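Local coordinates for protein 4-carboxymuconolactone decarboxylase (Sinorhizobium meliloti, PDB 4G9Q) that belongs to the carboxymuconolactone decarboxylase family, forms an all-helical trimer, and may have peroxiredoxin-type activity, at residues 219-224 with 257-262; 226-229 with 233-236. All coordinates share one frame; numbering follows the deposited sequence.

Contact 1: 219-224 with 257-262; sequences QITFHL and LPVAKA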
# COMPACT_ATOMS: atom_id res chain seq x y z
N GLN A 219 14.71 0.15 -6.03
CA GLN A 219 14.87 1.06 -7.16
C GLN A 219 15.48 2.40 -6.76
O GLN A 219 15.76 3.24 -7.62
CB GLN A 219 13.53 1.27 -7.88
CG GLN A 219 13.13 0.14 -8.84
CD GLN A 219 12.47 -1.04 -8.13
OE1 GLN A 219 11.90 -0.89 -7.05
NE2 GLN A 219 12.52 -2.21 -8.76
N ILE A 220 15.69 2.60 -5.46
CA ILE A 220 16.23 3.87 -4.95
C ILE A 220 17.69 4.10 -5.36
O ILE A 220 18.06 5.23 -5.66
CB ILE A 220 16.05 4.00 -3.41
CG1 ILE A 220 14.56 4.06 -3.06
CG2 ILE A 220 16.76 5.25 -2.88
CD1 ILE A 220 14.27 4.07 -1.57
N THR A 221 18.50 3.05 -5.39
CA THR A 221 19.92 3.22 -5.76
C THR A 221 20.05 3.93 -7.12
O THR A 221 20.71 4.97 -7.23
CB THR A 221 20.70 1.89 -5.73
OG1 THR A 221 20.74 1.39 -4.39
CG2 THR A 221 22.14 2.07 -6.23
N PHE A 222 19.40 3.37 -8.14
CA PHE A 222 19.44 3.95 -9.48
C PHE A 222 18.94 5.39 -9.48
O PHE A 222 19.60 6.30 -10.00
CB PHE A 222 18.63 3.09 -10.46
CG PHE A 222 18.64 3.61 -11.87
CD1 PHE A 222 19.66 3.25 -12.75
CD2 PHE A 222 17.63 4.46 -12.32
CE1 PHE A 222 19.68 3.74 -14.05
CE2 PHE A 222 17.64 4.95 -13.62
CZ PHE A 222 18.66 4.59 -14.49
N HIS A 223 17.77 5.62 -8.88
CA HIS A 223 17.14 6.93 -8.97
C HIS A 223 17.73 8.01 -8.08
O HIS A 223 17.68 9.18 -8.42
CB HIS A 223 15.62 6.81 -8.86
CG HIS A 223 15.00 6.21 -10.08
ND1 HIS A 223 14.87 6.90 -11.26
CD2 HIS A 223 14.54 4.95 -10.32
CE1 HIS A 223 14.33 6.11 -12.18
NE2 HIS A 223 14.13 4.92 -11.63
N LEU A 224 18.32 7.60 -6.95
CA LEU A 224 19.04 8.56 -6.11
C LEU A 224 20.34 9.01 -6.77
O LEU A 224 20.67 10.19 -6.76
CB LEU A 224 19.29 8.01 -4.70
CG LEU A 224 20.08 8.91 -3.75
CD1 LEU A 224 19.38 10.26 -3.52
CD2 LEU A 224 20.30 8.19 -2.43
N LEU A 257 17.43 4.78 4.52
CA LEU A 257 18.72 5.23 5.06
C LEU A 257 19.94 4.40 4.65
O LEU A 257 20.95 4.98 4.24
CB LEU A 257 18.67 5.36 6.59
CG LEU A 257 17.79 6.45 7.19
CD1 LEU A 257 17.83 6.36 8.71
CD2 LEU A 257 18.24 7.83 6.72
N PRO A 258 19.88 3.05 4.77
CA PRO A 258 21.06 2.30 4.34
C PRO A 258 21.32 2.41 2.84
O PRO A 258 22.48 2.37 2.42
CB PRO A 258 20.74 0.85 4.74
CG PRO A 258 19.31 0.81 5.02
CD PRO A 258 18.86 2.18 5.39
N VAL A 259 20.26 2.55 2.05
CA VAL A 259 20.39 2.72 0.60
C VAL A 259 21.08 4.06 0.30
O VAL A 259 22.04 4.11 -0.46
CB VAL A 259 19.02 2.65 -0.13
CG1 VAL A 259 19.22 2.63 -1.64
CG2 VAL A 259 18.25 1.41 0.31
N ALA A 260 20.58 5.13 0.92
CA ALA A 260 21.18 6.45 0.78
C ALA A 260 22.64 6.48 1.24
O ALA A 260 23.50 7.04 0.56
CB ALA A 260 20.36 7.48 1.54
N LYS A 261 22.91 5.86 2.39
CA LYS A 261 24.28 5.77 2.93
C LYS A 261 25.22 5.12 1.92
O LYS A 261 26.32 5.63 1.68
CB LYS A 261 24.30 4.99 4.25
CG LYS A 261 25.68 4.93 4.90
CD LYS A 261 25.64 4.24 6.25
CE LYS A 261 26.99 4.32 6.93
NZ LYS A 261 26.99 3.60 8.23
N ALA A 262 24.79 4.01 1.34
CA ALA A 262 25.59 3.26 0.39
C ALA A 262 25.88 4.09 -0.86
O ALA A 262 27.00 4.09 -1.38
CB ALA A 262 24.91 1.96 0.02
O HOH W 1 22.56 1.93 -2.51
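Two helices of the all-alpha carboxymuconolactone decarboxylase fold, 220-229 and 250-267, pack here through Ile-220, Thr-221 and Leu-224 on one side and Val-259 and Ala-260 on the other. The short axes cross at -49° and come within 9.7 Å of each other. Val-259 points at the other helix and has the largest share of the buried surface. Its CG1 lies anti to the backbone N (chi1 -172°), which directs this methyl between Ile-220 and Thr-221. CG1 of Val-259 is 3.8 Å from CG2 of Ile-220, and the two side chains cross at about a right angle. The same CG1 is 3.4 Å from OG1 of Thr-221.

In Thr-221, chi1 of -64° sets OG1, and not CG2, toward Val-259 and a water. OG1 of Thr-221 is 2.7 Å from this water, which donates to the backbone O of Val-259 at 3.0 Å. The water thus links the helices at the exposed edge of the contact, beside the methyl contact. One turn on, CD2 of Leu-224 lies over the backbone of Ala-260, 3.8 Å from its CA and 4.0 Å from its CB. The small Ala-260 side chain lets the leucine branch come close to the helix backbone.

Ile-220 also touches Ile-212 of helix 200-213, and Leu-224 and Ala-260 meet helix 234-248. Pro-258 packs on Phe-173 of a second subunit, and Lys-261 NZ bonds to O of Gln-172 there. The arrangement is a helix-helix interface of an all-helical bundle, with an apolar interior and a water-bridged edge.

Contact 2: 226-229 with 233-236; sequences KALD and SEEQ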
# COMPACT_ATOMS: atom_id res chain seq x y z
N LYS A 226 20.77 9.09 -9.95
CA LYS A 226 20.29 9.96 -11.03
C LYS A 226 19.94 11.36 -10.52
O LYS A 226 20.28 12.35 -11.16
CB LYS A 226 19.11 9.30 -11.74
CG LYS A 226 18.77 9.90 -13.10
CD LYS A 226 17.73 9.05 -13.82
CE LYS A 226 17.30 9.68 -15.15
NZ LYS A 226 18.42 9.82 -16.13
N ALA A 227 19.28 11.43 -9.36
CA ALA A 227 18.93 12.70 -8.73
C ALA A 227 20.16 13.53 -8.39
O ALA A 227 20.20 14.74 -8.63
CB ALA A 227 18.09 12.46 -7.47
N LEU A 228 21.17 12.87 -7.82
CA LEU A 228 22.41 13.53 -7.45
C LEU A 228 23.16 13.98 -8.71
O LEU A 228 23.65 15.11 -8.75
CB LEU A 228 23.27 12.62 -6.57
CG LEU A 228 22.69 12.26 -5.19
CD1 LEU A 228 23.47 11.12 -4.56
CD2 LEU A 228 22.64 13.47 -4.23
N ASP A 229 23.21 13.12 -9.73
CA ASP A 229 23.75 13.48 -11.05
C ASP A 229 23.03 14.69 -11.63
O ASP A 229 23.65 15.56 -12.25
CB ASP A 229 23.64 12.32 -12.05
CG ASP A 229 24.55 11.14 -11.73
OD1 ASP A 229 25.45 11.25 -10.86
OD2 ASP A 229 24.37 10.08 -12.37
N SER A 233 21.24 17.99 -4.04
CA SER A 233 22.37 17.84 -3.11
C SER A 233 22.12 16.70 -2.14
O SER A 233 20.97 16.29 -1.93
CB SER A 233 22.65 19.14 -2.36
OG SER A 233 21.62 19.43 -1.43
N GLU A 234 23.19 16.20 -1.53
CA GLU A 234 23.07 15.14 -0.53
C GLU A 234 22.25 15.59 0.68
O GLU A 234 21.46 14.80 1.21
CB GLU A 234 24.45 14.64 -0.11
CG GLU A 234 25.19 13.90 -1.23
CD GLU A 234 26.44 13.19 -0.76
OE1 GLU A 234 26.79 13.32 0.44
OE2 GLU A 234 27.08 12.50 -1.59
N GLU A 235 22.42 16.84 1.11
CA GLU A 235 21.63 17.34 2.25
C GLU A 235 20.16 17.48 1.87
O GLU A 235 19.28 17.21 2.69
CB GLU A 235 22.19 18.64 2.85
CG GLU A 235 22.03 19.91 2.02
CD GLU A 235 20.68 20.61 2.20
OE1 GLU A 235 19.94 20.29 3.17
OE2 GLU A 235 20.37 21.48 1.37
N GLN A 236 19.89 17.89 0.63
CA GLN A 236 18.51 17.94 0.14
C GLN A 236 17.88 16.55 0.16
O GLN A 236 16.75 16.39 0.61
CB GLN A 236 18.45 18.56 -1.27
CG GLN A 236 18.53 20.09 -1.26
CD GLN A 236 18.84 20.71 -2.61
OE1 GLN A 236 19.12 20.02 -3.59
NE2 GLN A 236 18.80 22.04 -2.66
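Leu-228 has CG beside its backbone N (chi1 -64°); with CD1 near anti to CA (chi2 167°), CD2 is the branch turned to the start of helix 234-248. CD2 of Leu-228 is 3.9 Å from the carbonyl C of Ser-233 and 3.9 Å from the backbone N of Glu-234. It also lies 4.0 Å from CG of Glu-234. A single leucine branch thus covers the first peptide of the new helix and the base of the glutamate side chain.

Ser-233 is the N-cap. Its OG accepts from the backbone N of Gln-236 at 3.1 Å. In return, the backbone N of Ser-233 donates to OE1 of Gln-236 at 3.0 Å, nearly straight at 178°. The donor stands above the amide carbonyl plane. These two reciprocal bonds make a capping box.

Beyond CG the Glu-234 chain is extended, and its carboxylate reaches Arg-268, where OE2 forms a salt bridge with NH1. Phe-264 of helix 250-267 touches both Leu-228 and Glu-234. The contact between the segments is apolar on the leucine side, made by one methyl, while the capping box satisfies the N-H of the N-cap residue and that of Gln-236 in the first turn. The pairing of Glu-234 with Arg-268 would be expected to favour the charged carboxylate.

In the fold
Contact 1 and contact 2 have their centres 11 Å apart, on the same side of the chain's centre. Both use helix 220-229: contact 1 takes its first part and contact 2 its last. Along the chain, contact 2 is nested within the loop closed by contact 1. Contact 2 joins the helix to its immediate successor, helix 234-248, across a short turn. Contact 1 joins it to the next one, helix 250-267. Three consecutive helices are therefore packed together in the second carboxymuconolactone decarboxylase-like part of the chain. Contact 1 is largely buried and contact 2 lies at the surface. Neighbouring subunits reach residues of the contact 1 segments, but none touches those of contact 2.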